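Local coordinates for Glyco_hydro_cc domain-containing protein (Pseudomonas viridiflava, PDB 6UAV), which probably hydrolyses internal beta-1,3-glucan linkages, as an endo-beta-1,3-glucanase of glycoside hydrolase family 128, subgroup II, at residues P33-R38 against K67-A72. Numbering follows the deposited sequence.
Sequences PKPHDR and KLYLLA
Tyr69 reaches from its helix to the loop at Pro33 to Pro35, and its side chain makes every contact between 33-38 and 67-72. The clearest overlap is a CH-pi interaction: Lys34 CG sits over the middle of one ring face, 4.0 Å from the centroid of the Tyr69 ring and only 5° off its normal. The two side chains run past each other in opposite directions. Because the lysine chain is extended beyond CG, it continues back along the tyrosine toward the helix, bringing Lys34 CE to 3.9 Å from Tyr69 CB. The lysine therefore lays methylenes, not its ammonium group, on that face and beside CB. On the tyrosine side, CG stands anti to the backbone N (chi1 174°), which carries the ring away from the helix and out to the loop.

At the far end of the ring, Pro35 and Tyr69 come at each other from opposite directions, and Pro35 CD, placed obliquely to the ring, lies 3.5 Å from Tyr69 OH. The Pro33 carbonyl oxygen also approaches obliquely, 3.6 Å from Tyr69 CE2. No hydrogen bond crosses between the segments; van der Waals packing joins them.

The outer side of this compact patch is looser: Pro33 is exposed and Lys34 partly so, and the backbones stay apart, the Lys34 and Tyr69 CA atoms 8.2 Å from each other, a gap the tyrosine spans.

Within the TIM barrel, the contact links the loop following strand 27-29 to helix 63-72, which follows the next strand, 51-56. Phe52 of that strand and Tyr44 of helix 44-48 touch both Pro35 and Tyr69, extending the cluster, while Leu70 turns to Ile108 and Thr112 of helix 95-112.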
ATOM      1  N   PRO A  33      -0.820  -5.427 -11.631  1.00 13.92           N
ATOM      2  CA  PRO A  33      -2.066  -6.186 -11.532  1.00 14.40           C
ATOM      3  C   PRO A  33      -1.945  -7.687 -11.245  1.00 15.31           C
ATOM      4  O   PRO A  33      -2.951  -8.333 -10.973  1.00 16.56           O
ATOM      5  CB  PRO A  33      -2.680  -6.001 -12.916  1.00 15.43           C
ATOM      6  CG  PRO A  33      -1.911  -4.921 -13.590  1.00 15.47           C
ATOM      7  CD  PRO A  33      -0.517  -4.919 -12.974  1.00 14.56           C
ATOM      8  N   LYS A  34      -0.742  -8.266 -11.326  1.00 14.76           N
ATOM      9  CA  LYS A  34      -0.528  -9.720 -11.084  1.00 15.54           C
ATOM     10  C   LYS A  34       0.768  -9.938 -10.336  1.00 14.79           C
ATOM     11  O   LYS A  34       1.709  -9.131 -10.458  1.00 13.30           O
ATOM     12  CB  LYS A  34      -0.468 -10.441 -12.417  1.00 17.22           C
ATOM     13  CG  LYS A  34      -1.832 -10.661 -13.054  1.00 19.30           C
ATOM     14  CD  LYS A  34      -1.735 -11.020 -14.475  1.00 21.52           C
ATOM     15  CE  LYS A  34      -3.098 -11.188 -15.153  1.00 22.86           C
ATOM     16  NZ  LYS A  34      -2.961 -10.868 -16.587  1.00 25.40           N
ATOM     17  N   PRO A  35       0.879 -11.065  -9.624  1.00 14.52           N
ATOM     18  CA  PRO A  35       2.123 -11.397  -8.957  1.00 14.27           C
ATOM     19  C   PRO A  35       3.243 -11.654  -9.962  1.00 14.88           C
ATOM     20  O   PRO A  35       3.022 -11.867 -11.187  1.00 14.69           O
ATOM     21  CB  PRO A  35       1.838 -12.684  -8.195  1.00 15.10           C
ATOM     22  CG  PRO A  35       0.365 -12.835  -8.198  1.00 15.93           C
ATOM     23  CD  PRO A  35      -0.151 -12.091  -9.411  1.00 14.80           C
ATOM     24  N   HIS A  36       4.452 -11.678  -9.428  1.00 14.12           N
ATOM     25  CA  HIS A  36       5.650 -12.024 -10.218  1.00 14.78           C
ATOM     26  C   HIS A  36       5.434 -13.361 -10.947  1.00 15.34           C
ATOM     27  O   HIS A  36       4.844 -14.289 -10.374  1.00 14.28           O
ATOM     28  CB  HIS A  36       6.868 -12.142  -9.325  1.00 15.07           C
ATOM     29  CG  HIS A  36       8.146 -12.162 -10.089  1.00 15.32           C
ATOM     30  ND1 HIS A  36       8.597 -13.269 -10.747  1.00 15.93           N
ATOM     31  CD2 HIS A  36       9.041 -11.172 -10.329  1.00 15.87           C
ATOM     32  CE1 HIS A  36       9.753 -12.968 -11.337  1.00 16.81           C
ATOM     33  NE2 HIS A  36      10.080 -11.697 -11.035  1.00 15.93           N
ATOM     34  N   ASP A  37       5.901 -13.463 -12.179  1.00 16.85           N
ATOM     35  CA  ASP A  37       5.630 -14.644 -13.037  1.00 19.84           C
ATOM     36  C   ASP A  37       6.206 -15.920 -12.412  1.00 19.06           C
ATOM     37  O   ASP A  37       5.641 -17.007 -12.685  1.00 19.62           O
ATOM     38  CB  ASP A  37       6.154 -14.458 -14.471  1.00 22.55           C
ATOM     39  CG  ASP A  37       5.243 -13.591 -15.352  1.00 24.83           C
ATOM     40  OD1 ASP A  37       4.034 -13.403 -14.999  1.00 27.19           O
ATOM     41  OD2 ASP A  37       5.775 -13.028 -16.353  1.00 27.36           O
ATOM     42  N   ARG A  38       7.242 -15.807 -11.587  1.00 19.07           N
ATOM     43  CA  ARG A  38       7.871 -16.983 -10.923  1.00 20.05           C
ATOM     44  C   ARG A  38       6.821 -17.693 -10.059  1.00 19.17           C
ATOM     45  O   ARG A  38       6.904 -18.949  -9.933  1.00 18.74           O
ATOM     46  CB  ARG A  38       9.122 -16.539 -10.175  1.00 22.63           C
ATOM     47  CG  ARG A  38       9.901 -17.715  -9.611  1.00 26.95           C
ATOM     48  CD  ARG A  38      11.184 -17.232  -8.955  1.00 29.33           C
ATOM     49  NE  ARG A  38      11.913 -18.312  -8.293  1.00 32.40           N
ATOM     50  CZ  ARG A  38      12.955 -18.143  -7.476  1.00 32.99           C
ATOM     51  NH1 ARG A  38      13.544 -19.195  -6.922  1.00 34.08           N
ATOM     52  NH2 ARG A  38      13.415 -16.930  -7.256  1.00 33.73           N
ATOM     53  N   LYS A  67     -10.037  -7.656 -15.370  1.00 15.47           N
ATOM     54  CA  LYS A  67     -11.346  -8.247 -15.022  1.00 16.62           C
ATOM     55  C   LYS A  67     -11.267  -9.760 -15.088  1.00 16.48           C
ATOM     56  O   LYS A  67     -11.792 -10.448 -14.198  1.00 16.71           O
ATOM     57  CB  LYS A  67     -12.427  -7.737 -15.978  1.00 17.60           C
ATOM     58  CG  LYS A  67     -12.855  -6.317 -15.690  1.00 19.09           C
ATOM     59  CD  LYS A  67     -13.647  -5.768 -16.860  1.00 18.98           C
ATOM     60  CE  LYS A  67     -13.921  -4.292 -16.686  1.00 19.86           C
ATOM     61  NZ  LYS A  67     -14.859  -3.800 -17.719  1.00 20.18           N
ATOM     62  N   LEU A  68     -10.651 -10.262 -16.140  1.00 17.04           N
ATOM     63  CA  LEU A  68     -10.541 -11.711 -16.395  1.00 18.59           C
ATOM     64  C   LEU A  68      -9.818 -12.329 -15.181  1.00 17.22           C
ATOM     65  O   LEU A  68     -10.262 -13.373 -14.640  1.00 17.18           O
ATOM     66  CB  LEU A  68      -9.778 -11.860 -17.722  1.00 20.84           C
ATOM     67  CG  LEU A  68      -9.708 -13.245 -18.344  1.00 23.20           C
ATOM     68  CD1 LEU A  68     -11.085 -13.761 -18.727  1.00 25.13           C
ATOM     69  CD2 LEU A  68      -8.808 -13.197 -19.591  1.00 24.57           C
ATOM     70  N   TYR A  69      -8.704 -11.725 -14.758  1.00 15.95           N
ATOM     71  CA  TYR A  69      -7.924 -12.216 -13.596  1.00 15.64           C
ATOM     72  C   TYR A  69      -8.764 -12.162 -12.314  1.00 14.91           C
ATOM     73  O   TYR A  69      -8.887 -13.182 -11.587  1.00 14.88           O
ATOM     74  CB  TYR A  69      -6.619 -11.436 -13.461  1.00 16.03           C
ATOM     75  CG  TYR A  69      -5.802 -11.754 -12.232  1.00 16.40           C
ATOM     76  CD1 TYR A  69      -5.111 -12.945 -12.106  1.00 17.29           C
ATOM     77  CD2 TYR A  69      -5.688 -10.848 -11.200  1.00 17.03           C
ATOM     78  CE1 TYR A  69      -4.382 -13.261 -10.970  1.00 17.68           C
ATOM     79  CE2 TYR A  69      -4.944 -11.133 -10.069  1.00 16.87           C
ATOM     80  CZ  TYR A  69      -4.277 -12.334  -9.945  1.00 18.03           C
ATOM     81  OH  TYR A  69      -3.522 -12.647  -8.861  1.00 18.44           O
ATOM     82  N   LEU A  70      -9.384 -11.017 -12.024  1.00 13.73           N
ATOM     83  CA  LEU A  70     -10.144 -10.910 -10.764  1.00 12.96           C
ATOM     84  C   LEU A  70     -11.295 -11.914 -10.763  1.00 13.28           C
ATOM     85  O   LEU A  70     -11.503 -12.570  -9.722  1.00 13.50           O
ATOM     86  CB  LEU A  70     -10.680  -9.488 -10.571  1.00 13.03           C
ATOM     87  CG  LEU A  70      -9.649  -8.394 -10.342  1.00 12.63           C
ATOM     88  CD1 LEU A  70     -10.292  -7.012 -10.322  1.00 12.87           C
ATOM     89  CD2 LEU A  70      -8.934  -8.608  -9.015  1.00 12.86           C
ATOM     90  N   LEU A  71     -12.028 -12.065 -11.849  1.00 13.10           N
ATOM     91  CA  LEU A  71     -13.217 -12.940 -11.805  1.00 14.03           C
ATOM     92  C   LEU A  71     -12.794 -14.391 -11.552  1.00 14.73           C
ATOM     93  O   LEU A  71     -13.590 -15.140 -10.933  1.00 15.30           O
ATOM     94  CB  LEU A  71     -13.956 -12.790 -13.124  1.00 14.49           C
ATOM     95  CG  LEU A  71     -14.707 -11.467 -13.220  1.00 14.33           C
ATOM     96  CD1 LEU A  71     -15.138 -11.174 -14.658  1.00 14.75           C
ATOM     97  CD2 LEU A  71     -15.905 -11.495 -12.269  1.00 14.24           C
ATOM     98  N   ALA A  72     -11.614 -14.789 -12.028  1.00 15.37           N
ATOM     99  CA  ALA A  72     -11.160 -16.188 -11.851  1.00 16.81           C
ATOM    100  C   ALA A  72     -10.400 -16.384 -10.522  1.00 16.55           C
ATOM    101  O   ALA A  72     -10.014 -17.517 -10.258  1.00 17.59           O
ATOM    102  CB  ALA A  72     -10.333 -16.627 -13.043  1.00 17.49           C
TER